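Local coordinates for PA3566 protein (Pseudomonas aeruginosa, PDB 1X7V) that is of unknown function but belongs to the antibiotic biosynthesis monooxygenase family of the dimeric alpha-beta barrel clan, and may therefore have oxidoreductase activity, at residues E21-P33 with Y43-M57. Numbering follows the deposited sequence.
Sequences EALERELRALVAP and YDLHQDRHDSHLFYM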
ATOM      1  N   GLU A  21      -4.599 -10.374 -11.184  1.00 69.92           N
ATOM      2  CA  GLU A  21      -3.976 -11.434 -10.432  1.00 71.39           C
ATOM      3  C   GLU A  21      -2.498 -11.189 -10.198  1.00 69.74           C
ATOM      4  O   GLU A  21      -1.982 -11.501  -9.113  1.00 70.31           O
ATOM      5  CB  GLU A  21      -4.175 -12.762 -11.136  1.00 72.91           C
ATOM      6  CG  GLU A  21      -5.662 -13.161 -11.236  1.00 79.21           C
ATOM      7  CD  GLU A  21      -6.269 -13.817  -9.967  1.00 87.92           C
ATOM      8  OE1 GLU A  21      -6.028 -13.346  -8.812  1.00 94.52           O
ATOM      9  OE2 GLU A  21      -7.049 -14.796 -10.135  1.00 92.62           O
ATOM     10  N   ALA A  22      -1.821 -10.656 -11.209  1.00 69.19           N
ATOM     11  CA  ALA A  22      -0.400 -10.362 -11.111  1.00 70.82           C
ATOM     12  C   ALA A  22      -0.186  -9.251 -10.079  1.00 70.81           C
ATOM     13  O   ALA A  22       0.723  -9.307  -9.212  1.00 72.67           O
ATOM     14  CB  ALA A  22       0.174  -9.941 -12.469  1.00 70.70           C
ATOM     15  N   LEU A  23      -1.005  -8.225 -10.146  1.00 70.85           N
ATOM     16  CA  LEU A  23      -0.878  -7.136  -9.172  1.00 70.78           C
ATOM     17  C   LEU A  23      -1.156  -7.567  -7.691  1.00 70.39           C
ATOM     18  O   LEU A  23      -0.437  -7.158  -6.753  1.00 72.32           O
ATOM     19  CB  LEU A  23      -1.762  -5.948  -9.623  1.00 71.70           C
ATOM     20  CG  LEU A  23      -1.749  -4.741  -8.644  1.00 72.64           C
ATOM     21  CD1 LEU A  23      -0.303  -4.267  -8.531  1.00 74.69           C
ATOM     22  CD2 LEU A  23      -2.722  -3.605  -9.023  1.00 72.51           C
ATOM     23  N   GLU A  24      -2.184  -8.372  -7.467  1.00 68.85           N
ATOM     24  CA  GLU A  24      -2.488  -8.935  -6.157  1.00 71.25           C
ATOM     25  C   GLU A  24      -1.296  -9.714  -5.604  1.00 70.78           C
ATOM     26  O   GLU A  24      -0.995  -9.571  -4.429  1.00 71.60           O
ATOM     27  CB  GLU A  24      -3.690  -9.872  -6.241  1.00 70.49           C
ATOM     28  CG  GLU A  24      -4.034 -10.582  -4.902  1.00 72.75           C
ATOM     29  CD  GLU A  24      -5.286 -11.467  -5.011  1.00 75.83           C
ATOM     30  OE1 GLU A  24      -6.210 -11.126  -5.807  1.00 82.81           O
ATOM     31  OE2 GLU A  24      -5.353 -12.481  -4.279  1.00 79.36           O
ATOM     32  N   ARG A  25      -0.655 -10.538  -6.449  1.00 70.41           N
ATOM     33  CA  ARG A  25       0.536 -11.314  -6.071  1.00 71.36           C
ATOM     34  C   ARG A  25       1.595 -10.358  -5.551  1.00 70.55           C
ATOM     35  O   ARG A  25       2.163 -10.572  -4.503  1.00 71.55           O
ATOM     36  CB  ARG A  25       1.066 -12.104  -7.266  1.00 72.12           C
ATOM     37  CG  ARG A  25       2.267 -12.874  -6.940  1.00 74.53           C
ATOM     38  CD  ARG A  25       2.593 -13.871  -8.003  1.00 77.38           C
ATOM     39  NE  ARG A  25       2.708 -13.224  -9.270  1.00 81.72           N
ATOM     40  CZ  ARG A  25       1.995 -13.524 -10.360  1.00 82.56           C
ATOM     41  NH1 ARG A  25       1.118 -14.544 -10.415  1.00 86.43           N
ATOM     42  NH2 ARG A  25       2.213 -12.810 -11.426  1.00 81.03           N
ATOM     43  N   GLU A  26       1.818  -9.277  -6.277  1.00 71.92           N
ATOM     44  CA  GLU A  26       2.842  -8.317  -5.939  1.00 72.80           C
ATOM     45  C   GLU A  26       2.512  -7.534  -4.673  1.00 73.10           C
ATOM     46  O   GLU A  26       3.404  -7.329  -3.827  1.00 73.69           O
ATOM     47  CB  GLU A  26       3.089  -7.388  -7.132  1.00 74.15           C
ATOM     48  CG  GLU A  26       3.702  -8.116  -8.337  1.00 78.00           C
ATOM     49  CD  GLU A  26       5.048  -8.833  -8.036  1.00 84.71           C
ATOM     50  OE1 GLU A  26       6.036  -8.104  -7.772  1.00 88.56           O
ATOM     51  OE2 GLU A  26       5.140 -10.117  -8.088  1.00 89.04           O
ATOM     52  N   LEU A  27       1.268  -7.072  -4.559  1.00 71.58           N
ATOM     53  CA  LEU A  27       0.787  -6.340  -3.352  1.00 71.32           C
ATOM     54  C   LEU A  27       0.832  -7.210  -2.096  1.00 70.87           C
ATOM     55  O   LEU A  27       1.199  -6.763  -1.005  1.00 70.42           O
ATOM     56  CB  LEU A  27      -0.629  -5.788  -3.583  1.00 70.76           C
ATOM     57  CG  LEU A  27      -0.793  -4.693  -4.607  1.00 71.04           C
ATOM     58  CD1 LEU A  27      -2.265  -4.374  -4.904  1.00 69.23           C
ATOM     59  CD2 LEU A  27      -0.002  -3.403  -4.159  1.00 71.89           C
ATOM     60  N   ARG A  28       0.490  -8.486  -2.218  1.00 71.83           N
ATOM     61  CA  ARG A  28       0.455  -9.378  -1.032  1.00 72.48           C
ATOM     62  C   ARG A  28       1.880  -9.477  -0.387  1.00 72.02           C
ATOM     63  O   ARG A  28       2.050  -9.562   0.853  1.00 73.20           O
ATOM     64  CB  ARG A  28      -0.053 -10.753  -1.411  1.00 72.79           C
ATOM     65  CG  ARG A  28      -1.585 -10.888  -1.568  1.00 74.98           C
ATOM     66  CD  ARG A  28      -1.887 -12.318  -2.027  1.00 76.38           C
ATOM     67  NE  ARG A  28      -3.315 -12.632  -2.103  1.00 77.55           N
ATOM     68  CZ  ARG A  28      -4.093 -12.984  -1.081  1.00 79.31           C
ATOM     69  NH1 ARG A  28      -3.626 -13.094   0.154  1.00 81.04           N
ATOM     70  NH2 ARG A  28      -5.371 -13.257  -1.302  1.00 78.87           N
ATOM     71  N   ALA A  29       2.886  -9.380  -1.230  1.00 70.82           N
ATOM     72  CA  ALA A  29       4.283  -9.523  -0.814  1.00 71.40           C
ATOM     73  C   ALA A  29       4.666  -8.407   0.113  1.00 71.08           C
ATOM     74  O   ALA A  29       5.627  -8.558   0.926  1.00 70.38           O
ATOM     75  CB  ALA A  29       5.206  -9.504  -2.000  1.00 71.60           C
ATOM     76  N   LEU A  30       3.971  -7.282  -0.027  1.00 71.13           N
ATOM     77  CA  LEU A  30       4.284  -6.105   0.825  1.00 71.33           C
ATOM     78  C   LEU A  30       3.870  -6.245   2.293  1.00 71.41           C
ATOM     79  O   LEU A  30       4.410  -5.550   3.182  1.00 70.72           O
ATOM     80  CB  LEU A  30       3.645  -4.867   0.223  1.00 71.66           C
ATOM     81  CG  LEU A  30       4.295  -4.408  -1.085  1.00 71.81           C
ATOM     82  CD1 LEU A  30       3.454  -3.330  -1.774  1.00 75.35           C
ATOM     83  CD2 LEU A  30       5.630  -3.862  -0.799  1.00 75.05           C
ATOM     84  N   VAL A  31       2.855  -7.070   2.552  1.00 70.56           N
ATOM     85  CA  VAL A  31       2.132  -6.953   3.791  1.00 70.43           C
ATOM     86  C   VAL A  31       2.917  -7.402   5.048  1.00 70.10           C
ATOM     87  O   VAL A  31       3.026  -6.632   6.016  1.00 70.32           O
ATOM     88  CB  VAL A  31       0.720  -7.629   3.650  1.00 70.03           C
ATOM     89  CG1 VAL A  31      -0.049  -7.567   4.978  1.00 72.47           C
ATOM     90  CG2 VAL A  31      -0.074  -6.957   2.532  1.00 69.87           C
ATOM     91  N   ALA A  32       3.437  -8.631   5.055  1.00 70.09           N
ATOM     92  CA  ALA A  32       4.109  -9.122   6.247  1.00 70.38           C
ATOM     93  C   ALA A  32       5.327  -8.249   6.575  1.00 69.09           C
ATOM     94  O   ALA A  32       5.484  -7.838   7.739  1.00 69.88           O
ATOM     95  CB  ALA A  32       4.515 -10.564   6.092  1.00 71.91           C
ATOM     96  N   PRO A  33       6.190  -7.961   5.589  1.00 69.47           N
ATOM     97  CA  PRO A  33       7.360  -7.168   5.976  1.00 69.27           C
ATOM     98  C   PRO A  33       6.979  -5.755   6.407  1.00 69.29           C
ATOM     99  O   PRO A  33       7.654  -5.161   7.295  1.00 70.93           O
ATOM    100  CB  PRO A  33       8.246  -7.184   4.734  1.00 69.55           C
ATOM    101  CG  PRO A  33       7.369  -7.589   3.631  1.00 72.16           C
ATOM    102  CD  PRO A  33       6.263  -8.383   4.179  1.00 70.04           C
ATOM    103  N   TYR A  43      -1.320  -2.165   8.401  1.00 69.94           N
ATOM    104  CA  TYR A  43      -0.945  -2.316   7.000  1.00 70.31           C
ATOM    105  C   TYR A  43      -1.750  -3.488   6.467  1.00 71.16           C
ATOM    106  O   TYR A  43      -1.370  -4.663   6.649  1.00 70.97           O
ATOM    107  CB  TYR A  43       0.560  -2.506   6.807  1.00 70.79           C
ATOM    108  CG  TYR A  43       1.048  -2.253   5.396  1.00 70.69           C
ATOM    109  CD1 TYR A  43       1.645  -1.028   5.024  1.00 69.95           C
ATOM    110  CD2 TYR A  43       1.016  -3.257   4.452  1.00 72.15           C
ATOM    111  CE1 TYR A  43       2.121  -0.818   3.757  1.00 70.68           C
ATOM    112  CE2 TYR A  43       1.492  -3.071   3.178  1.00 72.20           C
ATOM    113  CZ  TYR A  43       2.037  -1.845   2.822  1.00 71.25           C
ATOM    114  OH  TYR A  43       2.483  -1.693   1.557  1.00 71.83           O
ATOM    115  N   ASP A  44      -2.891  -3.144   5.870  1.00 71.23           N
ATOM    116  CA  ASP A  44      -3.878  -4.117   5.461  1.00 70.36           C
ATOM    117  C   ASP A  44      -4.229  -3.949   3.976  1.00 70.25           C
ATOM    118  O   ASP A  44      -4.471  -2.857   3.528  1.00 70.56           O
ATOM    119  CB  ASP A  44      -5.156  -3.952   6.329  1.00 71.34           C
ATOM    120  CG  ASP A  44      -4.955  -4.387   7.787  1.00 73.93           C
ATOM    121  OD1 ASP A  44      -4.168  -5.359   8.058  1.00 74.74           O
ATOM    122  OD2 ASP A  44      -5.637  -3.775   8.659  1.00 75.13           O
ATOM    123  N   LEU A  45      -4.228  -5.066   3.247  1.00 70.19           N
ATOM    124  CA  LEU A  45      -4.558  -5.151   1.836  1.00 69.49           C
ATOM    125  C   LEU A  45      -5.994  -5.629   1.616  1.00 68.56           C
ATOM    126  O   LEU A  45      -6.469  -6.510   2.280  1.00 67.27           O
ATOM    127  CB  LEU A  45      -3.624  -6.129   1.121  1.00 71.02           C
ATOM    128  CG  LEU A  45      -3.823  -6.330  -0.375  1.00 69.60           C
ATOM    129  CD1 LEU A  45      -3.685  -5.058  -1.166  1.00 70.85           C
ATOM    130  CD2 LEU A  45      -2.792  -7.382  -0.858  1.00 71.36           C
ATOM    131  N   HIS A  46      -6.685  -5.026   0.661  1.00 66.95           N
ATOM    132  CA  HIS A  46      -8.103  -5.336   0.400  1.00 67.72           C
ATOM    133  C   HIS A  46      -8.325  -5.341  -1.123  1.00 68.07           C
ATOM    134  O   HIS A  46      -7.614  -4.651  -1.861  1.00 68.77           O
ATOM    135  CB  HIS A  46      -9.049  -4.261   0.952  1.00 68.05           C
ATOM    136  CG  HIS A  46      -8.806  -3.891   2.380  1.00 66.60           C
ATOM    137  ND1 HIS A  46      -7.714  -3.142   2.764  1.00 70.50           N
ATOM    138  CD2 HIS A  46      -9.484  -4.184   3.522  1.00 67.76           C
ATOM    139  CE1 HIS A  46      -7.747  -2.969   4.082  1.00 69.84           C
ATOM    140  NE2 HIS A  46      -8.804  -3.583   4.563  1.00 70.34           N
ATOM    141  N   GLN A  47      -9.346  -6.054  -1.572  1.00 67.77           N
ATOM    142  CA  GLN A  47      -9.751  -5.979  -2.967  1.00 67.72           C
ATOM    143  C   GLN A  47     -11.195  -5.443  -2.989  1.00 67.77           C
ATOM    144  O   GLN A  47     -12.039  -5.790  -2.143  1.00 67.24           O
ATOM    145  CB  GLN A  47      -9.667  -7.311  -3.628  1.00 68.80           C
ATOM    146  CG  GLN A  47      -9.840  -7.284  -5.114  1.00 69.12           C
ATOM    147  CD  GLN A  47      -9.676  -8.687  -5.666  1.00 69.78           C
ATOM    148  OE1 GLN A  47      -9.994  -9.662  -4.962  1.00 72.32           O
ATOM    149  NE2 GLN A  47      -9.117  -8.814  -6.889  1.00 70.09           N
ATOM    150  N   ASP A  48     -11.442  -4.557  -3.922  1.00 66.84           N
ATOM    151  CA  ASP A  48     -12.795  -4.061  -4.204  1.00 68.98           C
ATOM    152  C   ASP A  48     -13.849  -5.160  -4.401  1.00 69.85           C
ATOM    153  O   ASP A  48     -13.574  -6.183  -5.014  1.00 70.69           O
ATOM    154  CB  ASP A  48     -12.748  -3.249  -5.474  1.00 69.25           C
ATOM    155  CG  ASP A  48     -13.978  -2.365  -5.660  1.00 72.14           C
ATOM    156  OD1 ASP A  48     -13.980  -1.242  -5.093  1.00 73.86           O
ATOM    157  OD2 ASP A  48     -14.916  -2.748  -6.380  1.00 74.35           O
ATOM    158  N   ARG A  49     -15.039  -4.924  -3.900  1.00 69.43           N
ATOM    159  CA  ARG A  49     -16.106  -5.921  -3.972  1.00 71.02           C
ATOM    160  C   ARG A  49     -16.637  -6.114  -5.394  1.00 72.03           C
ATOM    161  O   ARG A  49     -17.147  -7.196  -5.736  1.00 73.04           O
ATOM    162  CB  ARG A  49     -17.224  -5.499  -3.021  1.00 71.89           C
ATOM    163  CG  ARG A  49     -18.471  -6.298  -3.063  1.00 72.27           C
ATOM    164  CD  ARG A  49     -19.506  -5.819  -2.080  1.00 71.99           C
ATOM    165  NE  ARG A  49     -20.593  -6.781  -1.981  1.00 74.03           N
ATOM    166  CZ  ARG A  49     -21.443  -6.842  -0.980  1.00 76.35           C
ATOM    167  NH1 ARG A  49     -21.389  -5.938  -0.010  1.00 78.77           N
ATOM    168  NH2 ARG A  49     -22.366  -7.804  -0.953  1.00 78.96           N
ATOM    169  N   HIS A  50     -16.561  -5.084  -6.230  1.00 73.45           N
ATOM    170  CA  HIS A  50     -17.158  -5.142  -7.578  1.00 74.90           C
ATOM    171  C   HIS A  50     -16.237  -5.094  -8.769  1.00 76.09           C
ATOM    172  O   HIS A  50     -16.692  -5.416  -9.886  1.00 79.35           O
ATOM    173  CB  HIS A  50     -18.167  -4.024  -7.718  1.00 76.14           C
ATOM    174  CG  HIS A  50     -19.313  -4.130  -6.758  1.00 79.41           C
ATOM    175  ND1 HIS A  50     -20.214  -5.173  -6.792  1.00 82.66           N
ATOM    176  CD2 HIS A  50     -19.728  -3.301  -5.773  1.00 78.18           C
ATOM    177  CE1 HIS A  50     -21.123  -4.993  -5.849  1.00 81.67           C
ATOM    178  NE2 HIS A  50     -20.847  -3.866  -5.216  1.00 82.10           N
ATOM    179  N   ASP A  51     -14.981  -4.656  -8.596  1.00 74.93           N
ATOM    180  CA  ASP A  51     -14.015  -4.590  -9.692  1.00 74.70           C
ATOM    181  C   ASP A  51     -12.737  -5.240  -9.191  1.00 73.82           C
ATOM    182  O   ASP A  51     -12.074  -4.687  -8.313  1.00 72.71           O
ATOM    183  CB  ASP A  51     -13.749  -3.140 -10.101  1.00 75.22           C
ATOM    184  CG  ASP A  51     -12.761  -3.020 -11.291  1.00 77.19           C
ATOM    185  OD1 ASP A  51     -12.172  -4.040 -11.740  1.00 76.09           O
ATOM    186  OD2 ASP A  51     -12.583  -1.879 -11.801  1.00 81.34           O
ATOM    187  N   SER A  52     -12.378  -6.389  -9.772  1.00 72.61           N
ATOM    188  CA  SER A  52     -11.213  -7.161  -9.332  1.00 72.14           C
ATOM    189  C   SER A  52      -9.876  -6.405  -9.517  1.00 70.96           C
ATOM    190  O   SER A  52      -8.900  -6.712  -8.860  1.00 70.81           O
ATOM    191  CB  SER A  52     -11.158  -8.462 -10.147  1.00 74.27           C
ATOM    192  OG  SER A  52     -10.980  -8.134 -11.515  1.00 76.08           O
ATOM    193  N   HIS A  53      -9.856  -5.418 -10.408  1.00 68.92           N
ATOM    194  CA  HIS A  53      -8.669  -4.606 -10.666  1.00 70.14           C
ATOM    195  C   HIS A  53      -8.345  -3.548  -9.633  1.00 70.59           C
ATOM    196  O   HIS A  53      -7.273  -2.930  -9.736  1.00 71.40           O
ATOM    197  CB  HIS A  53      -8.845  -3.928 -12.013  1.00 70.23           C
ATOM    198  CG  HIS A  53      -9.009  -4.893 -13.141  1.00 69.65           C
ATOM    199  ND1 HIS A  53      -7.938  -5.404 -13.835  1.00 70.52           N
ATOM    200  CD2 HIS A  53     -10.108  -5.471 -13.659  1.00 72.51           C
ATOM    201  CE1 HIS A  53      -8.372  -6.262 -14.745  1.00 71.41           C
ATOM    202  NE2 HIS A  53      -9.689  -6.324 -14.657  1.00 75.35           N
ATOM    203  N   LEU A  54      -9.223  -3.365  -8.645  1.00 70.56           N
ATOM    204  CA  LEU A  54      -9.077  -2.302  -7.629  1.00 70.73           C
ATOM    205  C   LEU A  54      -8.741  -2.890  -6.278  1.00 70.19           C
ATOM    206  O   LEU A  54      -9.424  -3.792  -5.792  1.00 69.77           O
ATOM    207  CB  LEU A  54     -10.341  -1.504  -7.469  1.00 72.93           C
ATOM    208  CG  LEU A  54     -10.480  -0.278  -8.345  1.00 78.57           C
ATOM    209  CD1 LEU A  54     -11.908   0.192  -8.298  1.00 82.70           C
ATOM    210  CD2 LEU A  54      -9.488   0.778  -7.811  1.00 82.19           C
ATOM    211  N   PHE A  55      -7.646  -2.391  -5.717  1.00 69.20           N
ATOM    212  CA  PHE A  55      -7.100  -2.802  -4.423  1.00 68.30           C
ATOM    213  C   PHE A  55      -6.884  -1.575  -3.579  1.00 69.67           C
ATOM    214  O   PHE A  55      -6.697  -0.477  -4.115  1.00 72.32           O
ATOM    215  CB  PHE A  55      -5.755  -3.495  -4.573  1.00 68.63           C
ATOM    216  CG  PHE A  55      -5.795  -4.707  -5.464  1.00 66.44           C
ATOM    217  CD1 PHE A  55      -5.671  -4.595  -6.835  1.00 67.61           C
ATOM    218  CD2 PHE A  55      -6.066  -5.933  -4.935  1.00 68.62           C
ATOM    219  CE1 PHE A  55      -5.779  -5.738  -7.631  1.00 69.98           C
ATOM    220  CE2 PHE A  55      -6.151  -6.995  -5.690  1.00 66.10           C
ATOM    221  CZ  PHE A  55      -6.006  -6.888  -7.064  1.00 68.22           C
ATOM    222  N   TYR A  56      -6.898  -1.790  -2.269  1.00 69.09           N
ATOM    223  CA  TYR A  56      -6.779  -0.691  -1.293  1.00 69.75           C
ATOM    224  C   TYR A  56      -5.838  -1.122  -0.231  1.00 70.21           C
ATOM    225  O   TYR A  56      -6.063  -2.179   0.380  1.00 70.18           O
ATOM    226  CB  TYR A  56      -8.136  -0.385  -0.633  1.00 70.58           C
ATOM    227  CG  TYR A  56      -9.246  -0.107  -1.592  1.00 71.26           C
ATOM    228  CD1 TYR A  56     -10.008  -1.152  -2.143  1.00 71.92           C
ATOM    229  CD2 TYR A  56      -9.543   1.183  -1.996  1.00 72.00           C
ATOM    230  CE1 TYR A  56     -11.070  -0.913  -3.041  1.00 72.83           C
ATOM    231  CE2 TYR A  56     -10.599   1.432  -2.892  1.00 73.40           C
ATOM    232  CZ  TYR A  56     -11.343   0.370  -3.425  1.00 74.49           C
ATOM    233  OH  TYR A  56     -12.385   0.596  -4.317  1.00 75.97           O
HETATM  234  N   MSE A  57      -4.780  -0.330   0.016  1.00 70.72           N
HETATM  235  CA  MSE A  57      -3.944  -0.579   1.192  1.00 71.30           C
HETATM  236  C   MSE A  57      -4.346   0.476   2.222  1.00 71.24           C
HETATM  237  O   MSE A  57      -4.308   1.662   1.912  1.00 72.50           O
HETATM  238  CB  MSE A  57      -2.442  -0.459   0.860  1.00 71.73           C
HETATM  239  CG  MSE A  57      -1.524  -1.094   1.841  1.00 73.59           C
HETATM  240 SE   MSE A  57      -1.606  -3.062   1.597  1.00 81.35          SE
HETATM  241  CE  MSE A  57      -0.400  -3.234  -0.101  1.00 80.92           C
TER
HETATM  242  O   HOH W   1      -6.826 -10.670  -8.272  1.00 28.09           O
HETATM  243  O   HOH W   2      -8.543 -12.064  -5.112  1.00 30.14           O
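Leu-27 turns CG anti to its carbonyl carbon (chi1 -67°), which carries CD1 to the root of the Phe-55 ring, 3.6 Å from Phe-55 CG. Farther out, Leu-23 CD2 meets the same ring at Phe-55 CD1 (3.8 Å) and Glu-24 CB meets it at CE2, so three helical side chains meet one phenylalanine ring. Leu-45 spreads its methyls over the helix: CD2 lies 3.7 Å from Arg-28 N, while CD1 and CD2 both touch Leu-27 CB. Toward the C-terminal end of the helical segment, Val-31 CG2 packs on Leu-45 CB, and Tyr-43 OH comes 3.6 Å from Leu-30 CB. Selenomethionine Met-57 bends at chi2 and chi3, bringing CE within 4.1 Å of Leu-27 CD2. No direct hydrogen bond joins the segments; polar links run through water at the solvent-facing margin. Glu-24 OE1 accepts from two waters, one of which also donates to Gln-47 OE1 (2.8 Å). Within the helix, Glu-24 OE2 forms a salt bridge with Arg-28, taking NE (3.0 Å) and NH2, both nitrogens converging on the same oxygen. Helix 20-36 thus covers the hairpin of strands 40-47 and 54-61, the axis of 21-33 running nearly antiparallel (159°) to strand 43-47, as befits this ferredoxin-like alpha-beta plait; strand 7-15 pairs with 54-61, and Phe-79 of helix 74-80 packs against Leu-27 and Leu-30.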